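Local coordinates for type IV secretion system protein DotB (Yersinia pseudotuberculosis IP 31758, PDB 6GEF) that probably hydrolyses ATP as a six-subunit GSP E-family ATPase that serves a type IVb secretion system, at residues Pro167-Gln172 with Thr320-Ala325; Glu341-Thr346 with Ser364-Leu369; Asn171-Asp176 with Ser195-Tyr200; Asn177-Val182 with Glu276-Gly281. All coordinates share one frame; numbering follows the deposited sequence.

The four interactions illustrate how a mixed P-loop NTPase sheet is dressed with helices. Interactions 1 and 3 lie closest, with centres about 8 Å apart; they share Asn171 and Gln172, and Phe322 and Met324 of interaction 1 pack on Met173 of interaction 3. Interaction 2, about 12 Å from interaction 1 between centres, follows on the neighbouring strand, where the Arg321 O to Phe345 N distance of 2.8 Å fits a backbone hydrogen bond just past the strand end. Interaction 4 holds strand 179-183 on the other flank of 320-330; it does not touch interaction 2. Strand 179-183 leads into a sequence resembling a Walker A loop, and helix 187-203 of interaction 3 follows it.

Interaction 1: residues Pro167-Gln172 with Thr320-Ala325; sequences PELVNQ and TRFIMA
Leu169 and Gln172, one helical turn apart, meet the outer edge of the Phe322 ring. The packed part is apolar. Leu169 directs CD1 to the far end of the ring, 3.7 Å from Phe322 CZ, with the two side chains crossing at about a right angle. Its other methyl, CD2, meets the Met324 methyl tip to tip, CD2 to CE being 3.9 Å. Phe322 and Met324 are both buried and both rise from the same side of strand 320-330; in Phe322 CG stands anti to the backbone N (chi1 -166°), which carries the ring out toward the helix. Met173, just beyond the helix, also packs on both of them.

In contrast to these buried side chains, the Gln172 side is the polar rim, partly open to solvent. Here the aliphatic root does the packing, Gln172 CB lying 3.7 Å from Phe322 CE2, while the amide stands steeply to the ring, the planes 72° apart. Helix 167-172 lies against part of one face of the mixed sheet of a P-loop NTPase domain, its axis 10.2 Å from that of the strand at closest approach.

Gln172 OE1 lies in the plane of the Phe322 ring at its edge, 3.7 Å from CE2, and also accepts a hydrogen bond from Asn344 ND2. The oxygen therefore faces weakly positive ring hydrogens, which probably helps a polar group to border an otherwise apolar contact.

Interaction 2: residues Glu341-Thr346 with Ser364-Leu369; sequences EYLNFT and SEVRRL
Leu343 points its CD1 methyl at the backbone of Leu369, a methyl-first approach to the side of the helix in which one branch does nearly all the touching. Leu343 CD1 lies 3.5 Å from Leu369 C and 3.7 Å from Leu369 CB. The same methyl borders Val366 one turn earlier, 4.2 Å from CG2. A trans chi1 of -170° sends Leu343 off its strand and into this helical surface.

Phe345 comes to Val366 from another direction: the two side chains cross at about a right angle, and Phe345 CZ meets Val366 CG2 at 4.0 Å, the methyl sitting obliquely to the ring. Val366 CG2 is consequently shared by Leu343 of the strand and Phe345 just beyond it. In the fold, strand 336-344 is the last strand of this chain's mixed sheet, antiparallel to 320-330, and helix 362-372 packs against its buried side chains. The strand ends in an inverse gamma turn centred on Phe345, with Thr346 N bonded to Asn344 O at 3.0 Å, and Thr346 takes the N-cap position of helix 347-355. Leu353 of that helix touches both Phe345 and Leu369, and Ile349 adds a further contact to Leu369.

Interaction 3: residues Asn171-Asp176 with Ser195-Tyr200; sequences NQMCPD and SSIIRY
Tyr200 presents the edge of its ring to the amide of Asn171, whose OD1 lies in the ring plane beside the hydroxyl. The phenol OH donates a hydrogen bond to OD1, 2.6 Å away, approaching at a C=O...donor angle of 124° and tilted 24° from the carbonyl plane. Amide and ring planes stand 44° apart, and the side chains cross nearly at right angles. A trans first torsion swings the Tyr200 ring off helix 187-203 toward the end of helix 167-172. Leu160 of helix 160-163 also touches the Tyr200 side chain.

Deeper in, Ile197 uses both its branches. Its CD1 approaches the bent end of Met173, 3.5 Å from SD, while CG2 faces Cys174 SG at 4.0 Å. Met173 also touches Val180 and Val182. The contact packs the segment leading into strand 179-183 on helix 187-203, the helix after the probable Walker A loop; that strand, loop and helix form the beta-loop-alpha unit of P-loop NTPases.

Chemically, one polar bond borders a contact whose interior is aliphatic and sulfur surface: the hydrogen bond probably helps orient the Tyr200 ring, while across these segments the buried side chains meet through packing.

Interaction 4: residues Asn177-Val182 with Glu276-Gly281; sequences NGIVMV and EAANTG
A chi1 of -60° swings CG1 of Ile179 to the side opposite its carbonyl carbon, and this brings that methylene over the Ala278 methyl, CG1 to CB at 3.8 Å. Just before it, Gly178 has a phi of 81°, a value that favours glycine, and its backbone passes close by the helix. Gly178 CA lies 4.0 Å from Ala278 CB, and the CA atoms of Gly178 and Ala278 are 4.9 Å apart. A single methyl thus serves as the whole side-chain contribution from residues 276-281 to this contact, resting against bare backbone on one residue and a branched side chain on the next; the small size of Gly178 and Ala278 is consistent with so near an approach. All three are buried, and no hydrogen bond crosses the contact.

The helix is finished off locally. Thr280 folds its hydroxyl back onto the turn, OG1 donating to Ala277 O at 2.8 Å with a C=O...donor angle of 128°, and Gly281 then leaves the helix with positive phi.

On the outer side Glu276 OE1 is hydrogen-bonded to Ser187 OG of a second subunit, whose Lys185 packs on Glu276 as well, so this helix end also faces the subunit interface. Within the chain, strand 179-183 runs parallel between 284-288 and 320-330; backbone bonds tie Gly178 to Val284 and Ile179 to Thr319 and Arg321, and helix 268-280 leads round through Gly281 into strand 284-288.

Interaction 1: residues Pro167-Gln172 with Thr320-Ala325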
loop_
_atom_site.group_PDB
_atom_site.type_symbol
_atom_site.label_atom_id
_atom_site.label_comp_id
_atom_site.label_asym_id
_atom_site.label_seq_id
_atom_site.Cartn_x
_atom_site.Cartn_y
_atom_site.Cartn_z
ATOM N N PRO A 167 38.789 38.782 -5.698
ATOM C CA PRO A 167 37.735 39.536 -5.021
ATOM C C PRO A 167 36.713 40.174 -5.969
ATOM O O PRO A 167 35.503 40.084 -5.727
ATOM C CB PRO A 167 38.499 40.596 -4.217
ATOM C CG PRO A 167 39.824 39.973 -3.970
ATOM C CD PRO A 167 40.121 39.140 -5.190
ATOM N N GLU A 168 37.190 40.777 -7.065
ATOM C CA GLU A 168 36.276 41.361 -8.035
ATOM C C GLU A 168 35.192 40.355 -8.482
ATOM O O GLU A 168 34.023 40.708 -8.560
ATOM C CB GLU A 168 37.057 41.876 -9.250
ATOM C CG GLU A 168 36.237 42.745 -10.194
ATOM C CD GLU A 168 37.073 43.634 -11.070
ATOM O OE1 GLU A 168 38.224 43.949 -10.687
ATOM O OE2 GLU A 168 36.554 44.051 -12.132
ATOM N N LEU A 169 35.597 39.126 -8.725
ATOM C CA LEU A 169 34.652 38.131 -9.218
ATOM C C LEU A 169 33.675 37.686 -8.150
ATOM O O LEU A 169 32.468 37.567 -8.406
ATOM C CB LEU A 169 35.393 36.917 -9.817
ATOM C CG LEU A 169 34.529 35.834 -10.416
ATOM C CD1 LEU A 169 33.483 36.410 -11.379
ATOM C CD2 LEU A 169 35.422 34.813 -11.137
ATOM N N VAL A 170 34.174 37.432 -6.941
ATOM C CA VAL A 170 33.299 36.927 -5.874
ATOM C C VAL A 170 32.331 38.008 -5.384
ATOM O O VAL A 170 31.233 37.697 -4.948
ATOM C CB VAL A 170 34.128 36.348 -4.715
ATOM C CG1 VAL A 170 35.184 35.396 -5.240
ATOM C CG2 VAL A 170 34.755 37.445 -3.896
ATOM N N ASN A 171 32.728 39.282 -5.505
ATOM C CA ASN A 171 31.768 40.365 -5.331
ATOM C C ASN A 171 30.563 40.198 -6.250
ATOM O O ASN A 171 29.425 40.425 -5.837
ATOM C CB ASN A 171 32.455 41.709 -5.572
ATOM C CG ASN A 171 33.416 42.076 -4.456
ATOM O OD1 ASN A 171 33.312 41.590 -3.326
ATOM N ND2 ASN A 171 34.381 42.930 -4.780
ATOM N N GLN A 172 30.799 39.802 -7.492
ATOM C CA GLN A 172 29.703 39.445 -8.381
ATOM C C GLN A 172 28.883 38.286 -7.819
ATOM O O GLN A 172 27.658 38.225 -7.973
ATOM C CB GLN A 172 30.198 39.104 -9.776
ATOM C CG GLN A 172 30.948 40.229 -10.474
ATOM C CD GLN A 172 31.338 39.861 -11.894
ATOM O OE1 GLN A 172 30.654 39.124 -12.584
ATOM N NE2 GLN A 172 32.458 40.393 -12.348
ATOM N N THR A 320 17.879 33.559 -10.611
ATOM C CA THR A 320 19.299 33.324 -10.798
ATOM C C THR A 320 20.050 34.651 -10.866
ATOM O O THR A 320 19.626 35.580 -11.556
ATOM C CB THR A 320 19.527 32.540 -12.086
ATOM O OG1 THR A 320 18.709 31.347 -12.074
ATOM C CG2 THR A 320 20.996 32.142 -12.206
ATOM N N ARG A 321 21.150 34.756 -10.121
ATOM C CA ARG A 321 22.001 35.929 -10.149
ATOM C C ARG A 321 23.368 35.694 -10.776
ATOM O O ARG A 321 24.048 36.661 -11.140
ATOM C CB ARG A 321 22.170 36.497 -8.727
ATOM C CG ARG A 321 21.188 37.610 -8.387
ATOM C CD ARG A 321 20.859 38.468 -9.608
ATOM N NE ARG A 321 20.916 39.895 -9.321
ATOM C CZ ARG A 321 21.992 40.647 -9.543
ATOM N NH1 ARG A 321 23.113 40.111 -10.057
ATOM N NH2 ARG A 321 21.960 41.955 -9.263
ATOM N N PHE A 322 23.778 34.437 -10.922
ATOM C CA PHE A 322 25.160 34.123 -11.260
ATOM C C PHE A 322 25.354 32.606 -11.331
ATOM O O PHE A 322 24.928 31.876 -10.429
ATOM C CB PHE A 322 26.134 34.700 -10.202
ATOM C CG PHE A 322 27.553 34.706 -10.646
ATOM C CD1 PHE A 322 28.274 33.543 -10.619
ATOM C CD2 PHE A 322 28.187 35.877 -11.069
ATOM C CE1 PHE A 322 29.608 33.518 -11.009
ATOM C CE2 PHE A 322 29.510 35.848 -11.449
ATOM C CZ PHE A 322 30.210 34.668 -11.421
ATOM N N ILE A 323 26.026 32.145 -12.390
ATOM C CA ILE A 323 26.191 30.727 -12.645
ATOM C C ILE A 323 27.667 30.477 -12.918
ATOM O O ILE A 323 28.221 30.987 -13.897
ATOM C CB ILE A 323 25.325 30.228 -13.825
ATOM C CG1 ILE A 323 23.842 30.428 -13.525
ATOM C CG2 ILE A 323 25.680 28.794 -14.181
ATOM C CD1 ILE A 323 22.917 29.380 -14.115
ATOM N N MET A 324 28.299 29.666 -12.061
ATOM C CA MET A 324 29.654 29.179 -12.281
ATOM C C MET A 324 29.613 27.673 -12.478
ATOM O O MET A 324 29.154 26.937 -11.627
ATOM C CB MET A 324 30.527 29.519 -11.079
ATOM C CG MET A 324 32.022 29.330 -11.326
ATOM S SD MET A 324 33.035 29.897 -9.964
ATOM C CE MET A 324 33.355 31.579 -10.463
ATOM N N ALA A 325 30.071 27.231 -13.647
ATOM C CA ALA A 325 30.626 25.879 -13.805
ATOM C C ALA A 325 32.136 25.907 -13.629
ATOM O O ALA A 325 32.799 26.830 -14.068
ATOM C CB ALA A 325 30.279 25.318 -15.181
#

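Interaction 2: residues Glu341-Thr346 with Ser364-Leu369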
loop_
_atom_site.group_PDB
_atom_site.type_symbol
_atom_site.label_atom_id
_atom_site.label_comp_id
_atom_site.label_asym_id
_atom_site.label_seq_id
_atom_site.Cartn_x
_atom_site.Cartn_y
_atom_site.Cartn_z
ATOM N N GLU A 341 34.186 28.658 -15.838
ATOM C CA GLU A 341 33.326 29.508 -16.653
ATOM C C GLU A 341 32.155 29.999 -15.842
ATOM O O GLU A 341 31.571 29.248 -15.076
ATOM C CB GLU A 341 32.826 28.736 -17.895
ATOM C CG GLU A 341 31.522 29.220 -18.441
ATOM C CD GLU A 341 31.031 28.421 -19.609
ATOM O OE1 GLU A 341 29.838 28.014 -19.611
ATOM O OE2 GLU A 341 31.812 28.184 -20.537
ATOM N N TYR A 342 31.802 31.270 -16.019
ATOM C CA TYR A 342 30.769 31.918 -15.218
ATOM C C TYR A 342 30.033 32.939 -16.063
ATOM O O TYR A 342 30.606 33.520 -16.976
ATOM C CB TYR A 342 31.380 32.582 -13.983
ATOM C CG TYR A 342 32.459 33.583 -14.298
ATOM C CD1 TYR A 342 32.136 34.910 -14.646
ATOM C CD2 TYR A 342 33.799 33.230 -14.252
ATOM C CE1 TYR A 342 33.119 35.824 -14.925
ATOM C CE2 TYR A 342 34.795 34.145 -14.543
ATOM C CZ TYR A 342 34.437 35.442 -14.881
ATOM O OH TYR A 342 35.429 36.361 -15.146
ATOM N N LEU A 343 28.770 33.158 -15.747
ATOM C CA LEU A 343 28.004 34.293 -16.245
ATOM C C LEU A 343 27.287 34.964 -15.092
ATOM O O LEU A 343 26.692 34.288 -14.226
ATOM C CB LEU A 343 26.961 33.823 -17.262
ATOM C CG LEU A 343 26.262 34.934 -18.040
ATOM C CD1 LEU A 343 25.621 34.396 -19.317
ATOM C CD2 LEU A 343 25.245 35.608 -17.195
ATOM N N ASN A 344 27.355 36.296 -15.053
ATOM C CA ASN A 344 26.667 37.080 -14.037
ATOM C C ASN A 344 25.310 37.535 -14.600
ATOM O O ASN A 344 25.278 38.230 -15.598
ATOM C CB ASN A 344 27.531 38.278 -13.628
ATOM C CG ASN A 344 26.871 39.160 -12.590
ATOM O OD1 ASN A 344 25.693 39.019 -12.310
ATOM N ND2 ASN A 344 27.602 40.099 -12.063
ATOM N N PHE A 345 24.242 37.196 -13.890
ATOM C CA PHE A 345 22.886 37.494 -14.351
ATOM C C PHE A 345 22.512 38.925 -13.935
ATOM O O PHE A 345 21.863 39.179 -12.940
ATOM C CB PHE A 345 21.889 36.477 -13.802
ATOM C CG PHE A 345 21.821 35.204 -14.593
ATOM C CD1 PHE A 345 22.954 34.486 -14.932
ATOM C CD2 PHE A 345 20.589 34.718 -14.989
ATOM C CE1 PHE A 345 22.845 33.342 -15.696
ATOM C CE2 PHE A 345 20.488 33.548 -15.738
ATOM C CZ PHE A 345 21.610 32.853 -16.079
ATOM N N THR A 346 22.975 39.865 -14.741
ATOM C CA THR A 346 22.539 41.244 -14.633
ATOM C C THR A 346 21.128 41.408 -15.179
ATOM O O THR A 346 20.614 40.567 -15.922
ATOM C CB THR A 346 23.489 42.183 -15.381
ATOM O OG1 THR A 346 23.637 41.733 -16.728
ATOM C CG2 THR A 346 24.852 42.189 -14.723
ATOM N N SER A 364 20.607 27.442 -25.195
ATOM C CA SER A 364 21.348 28.083 -26.263
ATOM C C SER A 364 21.610 29.573 -25.949
ATOM O O SER A 364 22.761 30.005 -25.886
ATOM C CB SER A 364 20.578 27.943 -27.580
ATOM O OG SER A 364 21.460 27.717 -28.660
ATOM N N GLU A 365 20.543 30.331 -25.725
ATOM C CA GLU A 365 20.691 31.761 -25.538
ATOM C C GLU A 365 21.643 32.084 -24.397
ATOM O O GLU A 365 22.302 33.135 -24.408
ATOM C CB GLU A 365 19.322 32.427 -25.309
ATOM C CG GLU A 365 18.876 33.335 -26.428
ATOM C CD GLU A 365 19.449 34.730 -26.351
ATOM O OE1 GLU A 365 19.693 35.170 -25.209
ATOM O OE2 GLU A 365 19.642 35.401 -27.380
ATOM N N VAL A 366 21.664 31.248 -23.332
ATOM C CA VAL A 366 22.576 31.479 -22.242
ATOM C C VAL A 366 24.011 31.066 -22.574
ATOM O O VAL A 366 24.949 31.629 -22.013
ATOM C CB VAL A 366 22.051 30.804 -20.957
ATOM C CG1 VAL A 366 22.459 29.361 -20.905
ATOM C CG2 VAL A 366 22.575 31.534 -19.707
ATOM N N ARG A 367 24.191 30.094 -23.444
ATOM C CA ARG A 367 25.500 29.830 -24.021
ATOM C C ARG A 367 26.011 31.042 -24.756
ATOM O O ARG A 367 27.053 31.612 -24.438
ATOM C CB ARG A 367 25.438 28.595 -24.936
ATOM C CG ARG A 367 26.798 28.182 -25.478
ATOM C CD ARG A 367 26.859 26.699 -25.787
ATOM N NE ARG A 367 25.854 26.270 -26.739
ATOM C CZ ARG A 367 24.703 25.656 -26.442
ATOM N NH1 ARG A 367 24.396 25.391 -25.177
ATOM N NH2 ARG A 367 23.848 25.347 -27.423
ATOM N N ARG A 368 25.316 31.433 -25.821
ATOM C CA ARG A 368 25.567 32.741 -26.453
ATOM C C ARG A 368 25.918 33.815 -25.410
ATOM O O ARG A 368 26.928 34.484 -25.517
ATOM C CB ARG A 368 24.331 33.160 -27.255
ATOM C CG ARG A 368 24.671 33.830 -28.583
ATOM C CD ARG A 368 23.693 34.928 -28.897
ATOM N NE ARG A 368 23.573 35.908 -27.814
ATOM C CZ ARG A 368 22.542 36.718 -27.623
ATOM N NH1 ARG A 368 21.523 36.714 -28.478
ATOM N NH2 ARG A 368 22.527 37.547 -26.595
ATOM N N LEU A 369 25.083 33.945 -24.383
ATOM C CA LEU A 369 25.242 35.063 -23.457
ATOM C C LEU A 369 26.509 34.936 -22.624
ATOM O O LEU A 369 27.089 35.960 -22.239
ATOM C CB LEU A 369 23.990 35.185 -22.570
ATOM C CG LEU A 369 22.829 35.983 -23.137
ATOM C CD1 LEU A 369 21.489 35.465 -22.637
ATOM C CD2 LEU A 369 22.984 37.450 -22.785
#

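Interaction 3: residues Asn171-Asp176 with Ser195-Tyr200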
loop_
_atom_site.group_PDB
_atom_site.type_symbol
_atom_site.label_atom_id
_atom_site.label_comp_id
_atom_site.label_asym_id
_atom_site.label_seq_id
_atom_site.Cartn_x
_atom_site.Cartn_y
_atom_site.Cartn_z
ATOM N N ASN A 171 32.728 39.282 -5.505
ATOM C CA ASN A 171 31.768 40.365 -5.331
ATOM C C ASN A 171 30.563 40.198 -6.250
ATOM O O ASN A 171 29.425 40.425 -5.837
ATOM C CB ASN A 171 32.455 41.709 -5.572
ATOM C CG ASN A 171 33.416 42.076 -4.456
ATOM O OD1 ASN A 171 33.312 41.590 -3.326
ATOM N ND2 ASN A 171 34.381 42.930 -4.780
ATOM N N GLN A 172 30.799 39.802 -7.492
ATOM C CA GLN A 172 29.703 39.445 -8.381
ATOM C C GLN A 172 28.883 38.286 -7.819
ATOM O O GLN A 172 27.658 38.225 -7.973
ATOM C CB GLN A 172 30.198 39.104 -9.776
ATOM C CG GLN A 172 30.948 40.229 -10.474
ATOM C CD GLN A 172 31.338 39.861 -11.894
ATOM O OE1 GLN A 172 30.654 39.124 -12.584
ATOM N NE2 GLN A 172 32.458 40.393 -12.348
ATOM N N MET A 173 29.556 37.369 -7.122
ATOM C CA MET A 173 28.908 36.157 -6.614
ATOM C C MET A 173 28.261 36.346 -5.227
ATOM O O MET A 173 27.779 35.403 -4.657
ATOM C CB MET A 173 29.918 35.014 -6.564
ATOM C CG MET A 173 30.402 34.566 -7.927
ATOM S SD MET A 173 31.507 33.147 -7.861
ATOM C CE MET A 173 30.335 31.854 -7.404
ATOM N N CYS A 174 28.243 37.591 -4.731
ATOM C CA CYS A 174 27.618 37.914 -3.466
ATOM C C CYS A 174 26.501 38.936 -3.647
ATOM O O CYS A 174 26.578 40.049 -3.128
ATOM C CB CYS A 174 28.667 38.448 -2.469
ATOM S SG CYS A 174 29.983 37.283 -2.094
ATOM N N PRO A 175 25.451 38.564 -4.374
ATOM C CA PRO A 175 24.226 39.378 -4.338
ATOM C C PRO A 175 23.534 39.224 -2.993
ATOM O O PRO A 175 23.549 38.166 -2.376
ATOM C CB PRO A 175 23.372 38.789 -5.474
ATOM C CG PRO A 175 23.883 37.379 -5.622
ATOM C CD PRO A 175 25.347 37.427 -5.310
ATOM N N ASP A 176 22.881 40.285 -2.540
ATOM C CA ASP A 176 21.967 40.212 -1.414
ATOM C C ASP A 176 20.661 39.533 -1.780
ATOM O O ASP A 176 19.731 39.542 -0.946
ATOM C CB ASP A 176 21.722 41.621 -0.849
ATOM C CG ASP A 176 21.023 42.511 -1.845
ATOM O OD1 ASP A 176 20.652 42.047 -2.976
ATOM O OD2 ASP A 176 20.780 43.694 -1.465
ATOM N N SER A 195 32.808 27.551 0.128
ATOM C CA SER A 195 33.406 27.803 1.439
ATOM C C SER A 195 34.296 29.020 1.391
ATOM O O SER A 195 34.209 29.899 2.256
ATOM C CB SER A 195 34.159 26.555 1.913
ATOM O OG SER A 195 35.129 26.162 0.967
ATOM N N SER A 196 35.186 29.095 0.415
ATOM C CA SER A 196 36.021 30.292 0.248
ATOM C C SER A 196 35.154 31.535 0.125
ATOM O O SER A 196 35.398 32.539 0.794
ATOM C CB SER A 196 36.929 30.130 -0.975
ATOM O OG SER A 196 37.966 29.204 -0.708
ATOM N N ILE A 197 34.131 31.480 -0.719
ATOM C CA ILE A 197 33.254 32.637 -0.901
ATOM C C ILE A 197 32.589 33.044 0.430
ATOM O O ILE A 197 32.402 34.216 0.709
ATOM C CB ILE A 197 32.202 32.372 -1.992
ATOM C CG1 ILE A 197 32.861 32.249 -3.360
ATOM C CG2 ILE A 197 31.160 33.479 -2.002
ATOM C CD1 ILE A 197 31.896 32.192 -4.530
ATOM N N ILE A 198 32.267 32.062 1.259
ATOM C CA ILE A 198 31.603 32.332 2.520
ATOM C C ILE A 198 32.586 32.945 3.544
ATOM O O ILE A 198 32.210 33.837 4.300
ATOM C CB ILE A 198 30.919 31.069 3.065
ATOM C CG1 ILE A 198 29.717 30.710 2.204
ATOM C CG2 ILE A 198 30.491 31.256 4.505
ATOM C CD1 ILE A 198 29.000 29.430 2.559
ATOM N N ARG A 199 33.820 32.456 3.581
ATOM C CA ARG A 199 34.821 33.038 4.432
ATOM C C ARG A 199 35.103 34.475 4.012
ATOM O O ARG A 199 35.250 35.388 4.853
ATOM C CB ARG A 199 36.092 32.197 4.444
ATOM C CG ARG A 199 37.152 32.616 3.447
ATOM C CD ARG A 199 38.507 32.130 3.848
ATOM N NE ARG A 199 39.097 32.911 4.946
ATOM C CZ ARG A 199 40.380 32.850 5.292
ATOM N NH1 ARG A 199 41.218 32.029 4.674
ATOM N NH2 ARG A 199 40.841 33.621 6.255
ATOM N N TYR A 200 35.270 34.718 2.713
ATOM C CA TYR A 200 35.337 36.077 2.198
ATOM C C TYR A 200 34.159 36.919 2.680
ATOM O O TYR A 200 34.343 38.036 3.177
ATOM C CB TYR A 200 35.391 36.064 0.670
ATOM C CG TYR A 200 35.379 37.443 0.049
ATOM C CD1 TYR A 200 36.501 38.282 0.114
ATOM C CD2 TYR A 200 34.257 37.897 -0.647
ATOM C CE1 TYR A 200 36.483 39.528 -0.448
ATOM C CE2 TYR A 200 34.214 39.158 -1.194
ATOM C CZ TYR A 200 35.343 39.974 -1.112
ATOM O OH TYR A 200 35.348 41.214 -1.713
#

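Interaction 4: residues Asn177-Val182 with Glu276-Gly281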
loop_
_atom_site.group_PDB
_atom_site.type_symbol
_atom_site.label_atom_id
_atom_site.label_comp_id
_atom_site.label_asym_id
_atom_site.label_seq_id
_atom_site.Cartn_x
_atom_site.Cartn_y
_atom_site.Cartn_z
ATOM N N ASN A 177 20.507 38.966 -2.953
ATOM C CA ASN A 177 19.247 38.399 -3.407
ATOM C C ASN A 177 19.515 37.355 -4.470
ATOM O O ASN A 177 20.571 37.359 -5.119
ATOM C CB ASN A 177 18.294 39.483 -3.960
ATOM C CG ASN A 177 18.901 40.231 -5.133
ATOM O OD1 ASN A 177 19.146 39.668 -6.195
ATOM N ND2 ASN A 177 19.200 41.533 -4.925
ATOM N N GLY A 178 18.581 36.433 -4.619
ATOM C CA GLY A 178 18.627 35.470 -5.694
ATOM C C GLY A 178 19.545 34.296 -5.420
ATOM O O GLY A 178 20.014 34.079 -4.307
ATOM N N ILE A 179 19.826 33.555 -6.476
ATOM C CA ILE A 179 20.491 32.267 -6.393
ATOM C C ILE A 179 21.841 32.388 -7.108
ATOM O O ILE A 179 21.900 32.738 -8.286
ATOM C CB ILE A 179 19.654 31.158 -7.037
ATOM C CG1 ILE A 179 18.295 31.042 -6.330
ATOM C CG2 ILE A 179 20.370 29.827 -6.960
ATOM C CD1 ILE A 179 17.334 30.075 -7.015
ATOM N N VAL A 180 22.921 32.107 -6.374
ATOM C CA VAL A 180 24.230 31.884 -6.959
ATOM C C VAL A 180 24.463 30.376 -7.034
ATOM O O VAL A 180 24.352 29.674 -6.024
ATOM C CB VAL A 180 25.323 32.557 -6.116
ATOM C CG1 VAL A 180 26.696 32.374 -6.765
ATOM C CG2 VAL A 180 25.015 34.037 -5.935
ATOM N N MET A 181 24.794 29.895 -8.229
ATOM C CA MET A 181 24.980 28.478 -8.480
ATOM C C MET A 181 26.412 28.277 -8.998
ATOM O O MET A 181 26.846 28.980 -9.920
ATOM C CB MET A 181 23.988 27.960 -9.519
ATOM C CG MET A 181 22.539 28.164 -9.107
ATOM S SD MET A 181 21.347 28.251 -10.483
ATOM C CE MET A 181 21.508 26.655 -11.160
ATOM N N VAL A 182 27.123 27.311 -8.420
ATOM C CA VAL A 182 28.354 26.802 -8.959
ATOM C C VAL A 182 28.087 25.362 -9.402
ATOM O O VAL A 182 27.648 24.532 -8.631
ATOM C CB VAL A 182 29.534 26.864 -7.964
ATOM C CG1 VAL A 182 29.549 28.232 -7.282
ATOM C CG2 VAL A 182 29.429 25.783 -6.944
ATOM N N GLU A 276 11.665 29.576 -3.463
ATOM C CA GLU A 276 10.980 30.137 -2.298
ATOM C C GLU A 276 11.971 30.869 -1.387
ATOM O O GLU A 276 11.728 32.000 -0.976
ATOM C CB GLU A 276 10.217 29.064 -1.538
ATOM C CG GLU A 276 9.586 29.532 -0.248
ATOM C CD GLU A 276 8.789 28.464 0.483
ATOM O OE1 GLU A 276 8.043 28.807 1.432
ATOM O OE2 GLU A 276 8.913 27.244 0.209
ATOM N N ALA A 277 13.079 30.223 -1.059
ATOM C CA ALA A 277 14.100 30.841 -0.221
ATOM C C ALA A 277 14.592 32.152 -0.834
ATOM O O ALA A 277 14.631 33.191 -0.161
ATOM C CB ALA A 277 15.268 29.889 0.003
ATOM N N ALA A 278 14.941 32.133 -2.104
ATOM C CA ALA A 278 15.379 33.349 -2.779
ATOM C C ALA A 278 14.320 34.438 -2.743
ATOM O O ALA A 278 14.634 35.610 -2.534
ATOM C CB ALA A 278 15.804 33.042 -4.214
ATOM N N ASN A 279 13.067 34.049 -2.905
ATOM C CA ASN A 279 11.961 35.009 -3.024
ATOM C C ASN A 279 11.462 35.519 -1.707
ATOM O O ASN A 279 10.743 36.515 -1.686
ATOM C CB ASN A 279 10.817 34.409 -3.852
ATOM C CG ASN A 279 11.096 34.472 -5.359
ATOM O OD1 ASN A 279 11.766 35.362 -5.848
ATOM N ND2 ASN A 279 10.594 33.529 -6.096
ATOM N N THR A 280 11.815 34.876 -0.605
ATOM C CA THR A 280 11.717 35.492 0.727
ATOM C C THR A 280 12.827 36.523 0.991
ATOM O O THR A 280 12.686 37.339 1.869
ATOM C CB THR A 280 11.693 34.462 1.823
ATOM O OG1 THR A 280 12.999 33.910 1.988
ATOM C CG2 THR A 280 10.684 33.361 1.494
ATOM N N GLY A 281 13.902 36.471 0.222
ATOM C CA GLY A 281 14.676 37.652 -0.073
ATOM C C GLY A 281 16.067 37.645 0.511
ATOM O O GLY A 281 16.554 38.667 1.036
#